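Side-chain contact in Dr hemagglutinin structural subunit (Escherichia coli, PDB 1UT1), which is a fimbrial adhesin subunit that binds the Dr blood group antigen and mediates adherence of uropathogenic bacteria to the upper urinary tract: residues F80-S83 and D88-Y91. The protein carries 3 engineered substitutions. Residues are numbered along the deposited sequence; the frame is centred on the assembly and turned at random.
Sequences FLIS and DKLY. With EDO (1,2-ethanediol), chain I.
Lys89 lays its aliphatic chain over one face of the Phe80 ring. Its CB lies 3.9 Å from Phe80 CG; CG packs against Phe80 CD1 and, at 3.8 Å, against Ile82 CD1. CD sits almost on the ring normal, 3.8 Å from the Phe80 ring centroid, a CH-pi contact, and CE reaches Phe80 CZ. Extended torsions beyond CG carry NZ past the ring to a salt bridge with Glu75. Phe80 CG sits between its backbone N and carbonyl carbon (chi1 38°), and the ring lies diagonally across from Lys89 and beside Tyr91, whose ring it meets obliquely, planes at 73°. On the reverse, apolar face, the CB atoms of Leu81 and Leu90 approach to 4.2 Å, and both side chains pack on Leu22 and Ile50. Leu81 and Leu90 exchange two backbone hydrogen bonds. Nearer the turn, Ser83 N donates to Asp88 O (2.9 Å), while Asp88 N donates to Ser83 OG nearly straight, at 165°. An ethanediol, probably from the crystallisation liquor, links the side chains of these two residues: its O1 donates to Asp88 OD2 at 2.6 Å and accepts a weak bond from Ser83 OG. This is the antiparallel hairpin of strands 78-83 and 89-96 in the immunoglobulin-like Dr-family fold.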
ATOM      1  N   PHE A  80     -20.030  -5.686   6.414  1.00  8.85           N
ATOM      2  CA  PHE A  80     -20.151  -4.594   5.444  1.00  9.64           C
ATOM      3  C   PHE A  80     -18.787  -4.094   5.080  1.00 10.36           C
ATOM      4  O   PHE A  80     -17.861  -4.136   5.915  1.00 10.73           O
ATOM      5  CB  PHE A  80     -21.010  -3.422   6.001  1.00 10.93           C
ATOM      6  CG  PHE A  80     -20.793  -3.142   7.472  1.00 12.13           C
ATOM      7  CD1 PHE A  80     -19.773  -2.291   7.892  1.00 13.09           C
ATOM      8  CD2 PHE A  80     -21.601  -3.757   8.435  1.00 12.68           C
ATOM      9  CE1 PHE A  80     -19.546  -2.052   9.264  1.00 14.57           C
ATOM     10  CE2 PHE A  80     -21.349  -3.571   9.821  1.00 15.02           C
ATOM     11  CZ  PHE A  80     -20.339  -2.699  10.221  1.00 14.88           C
ATOM     12  N   LEU A  81     -18.639  -3.647   3.837  1.00  8.03           N
ATOM     13  CA  LEU A  81     -17.469  -2.860   3.470  1.00  8.52           C
ATOM     14  C   LEU A  81     -17.708  -1.515   4.152  1.00 11.09           C
ATOM     15  O   LEU A  81     -18.850  -1.112   4.353  1.00 10.56           O
ATOM     16  CB  LEU A  81     -17.383  -2.630   1.962  1.00  8.01           C
ATOM     17  CG  LEU A  81     -16.690  -3.746   1.176  1.00 10.62           C
ATOM     18  CD1 LEU A  81     -17.612  -4.919   1.124  1.00 10.07           C
ATOM     19  CD2 LEU A  81     -16.370  -3.245  -0.253  1.00  8.48           C
ATOM     20  N   ILE A  82     -16.625  -0.839   4.505  1.00 10.99           N
ATOM     21  CA  ILE A  82     -16.721   0.438   5.198  1.00 10.58           C
ATOM     22  C   ILE A  82     -15.964   1.507   4.411  1.00 13.62           C
ATOM     23  O   ILE A  82     -14.942   1.223   3.803  1.00 11.16           O
ATOM     24  CB  ILE A  82     -16.166   0.326   6.658  1.00 12.73           C
ATOM     25  CG1 ILE A  82     -16.607   1.552   7.502  1.00 12.35           C
ATOM     26  CG2 ILE A  82     -14.646   0.149   6.663  1.00 13.70           C
ATOM     27  CD1 ILE A  82     -18.124   1.567   7.859  1.00 12.16           C
ATOM     28  N   SER A  83     -16.500   2.729   4.383  1.00 11.09           N
ATOM     29  CA  SER A  83     -15.820   3.834   3.681  1.00 10.18           C
ATOM     30  C   SER A  83     -14.496   4.213   4.389  1.00 13.53           C
ATOM     31  O   SER A  83     -14.277   3.885   5.562  1.00 11.96           O
ATOM     32  CB  SER A  83     -16.739   5.063   3.595  1.00 13.32           C
ATOM     33  OG  SER A  83     -17.126   5.490   4.891  1.00 15.31           O
ATOM     34  N   ASP A  88     -19.640   5.170   6.342  1.00 12.15           N
ATOM     35  CA  ASP A  88     -20.651   4.618   5.466  1.00 11.03           C
ATOM     36  C   ASP A  88     -20.447   3.140   5.210  1.00 13.54           C
ATOM     37  O   ASP A  88     -19.317   2.685   4.950  1.00 11.22           O
ATOM     38  CB  ASP A  88     -20.703   5.406   4.156  1.00 11.30           C
ATOM     39  CG  ASP A  88     -20.969   6.884   4.389  1.00 19.99           C
ATOM     40  OD1 ASP A  88     -22.032   7.202   4.956  1.00 17.29           O
ATOM     41  OD2 ASP A  88     -20.061   7.711   4.128  1.00 21.54           O
ATOM     42  N   LYS A  89     -21.541   2.396   5.381  1.00 11.26           N
ATOM     43  CA  LYS A  89     -21.533   0.950   5.235  1.00 10.75           C
ATOM     44  C   LYS A  89     -22.140   0.464   3.908  1.00 12.26           C
ATOM     45  O   LYS A  89     -23.174   0.977   3.435  1.00 11.76           O
ATOM     46  CB  LYS A  89     -22.310   0.310   6.389  1.00 10.90           C
ATOM     47  CG  LYS A  89     -21.780   0.660   7.767  1.00 14.05           C
ATOM     48  CD  LYS A  89     -22.783   0.147   8.820  1.00 19.69           C
ATOM     49  CE  LYS A  89     -22.319   0.491  10.233  1.00 27.22           C
ATOM     50  NZ  LYS A  89     -23.335   0.041  11.224  1.00 45.81           N
ATOM     51  N   LEU A  90     -21.547  -0.599   3.367  1.00 10.14           N
ATOM     52  CA  LEU A  90     -22.132  -1.297   2.215  1.00 10.34           C
ATOM     53  C   LEU A  90     -22.292  -2.742   2.667  1.00 12.33           C
ATOM     54  O   LEU A  90     -21.296  -3.462   2.816  1.00 10.79           O
ATOM     55  CB  LEU A  90     -21.193  -1.214   1.019  1.00 10.04           C
ATOM     56  CG  LEU A  90     -21.597  -1.932  -0.270  1.00 12.89           C
ATOM     57  CD1 LEU A  90     -22.966  -1.379  -0.774  1.00 12.36           C
ATOM     58  CD2 LEU A  90     -20.486  -1.672  -1.344  1.00 13.90           C
ATOM     59  N   TYR A  91     -23.524  -3.121   3.028  1.00  9.90           N
ATOM     60  CA  TYR A  91     -23.773  -4.441   3.596  1.00  8.85           C
ATOM     61  C   TYR A  91     -23.565  -5.506   2.550  1.00 10.72           C
ATOM     62  O   TYR A  91     -24.051  -5.395   1.413  1.00  9.60           O
ATOM     63  CB  TYR A  91     -25.186  -4.522   4.128  1.00 10.19           C
ATOM     64  CG  TYR A  91     -25.357  -3.652   5.351  1.00 12.60           C
ATOM     65  CD1 TYR A  91     -25.897  -2.380   5.251  1.00 15.21           C
ATOM     66  CD2 TYR A  91     -24.956  -4.108   6.598  1.00 13.69           C
ATOM     67  CE1 TYR A  91     -26.062  -1.575   6.384  1.00 16.22           C
ATOM     68  CE2 TYR A  91     -25.080  -3.301   7.723  1.00 16.39           C
ATOM     69  CZ  TYR A  91     -25.621  -2.032   7.599  1.00 23.00           C
ATOM     70  OH  TYR A  91     -25.826  -1.266   8.744  1.00 22.48           O
TER
HETATM   71  C1  EDO I1142     -18.048   8.196   1.630  1.00 27.05           C
HETATM   72  O1  EDO I1142     -17.750   8.044   3.023  1.00 26.04           O
HETATM   73  C2  EDO I1142     -18.833   9.514   1.431  1.00 28.86           C
HETATM   74  O2  EDO I1142     -18.245  10.560   2.234  1.00 29.85           O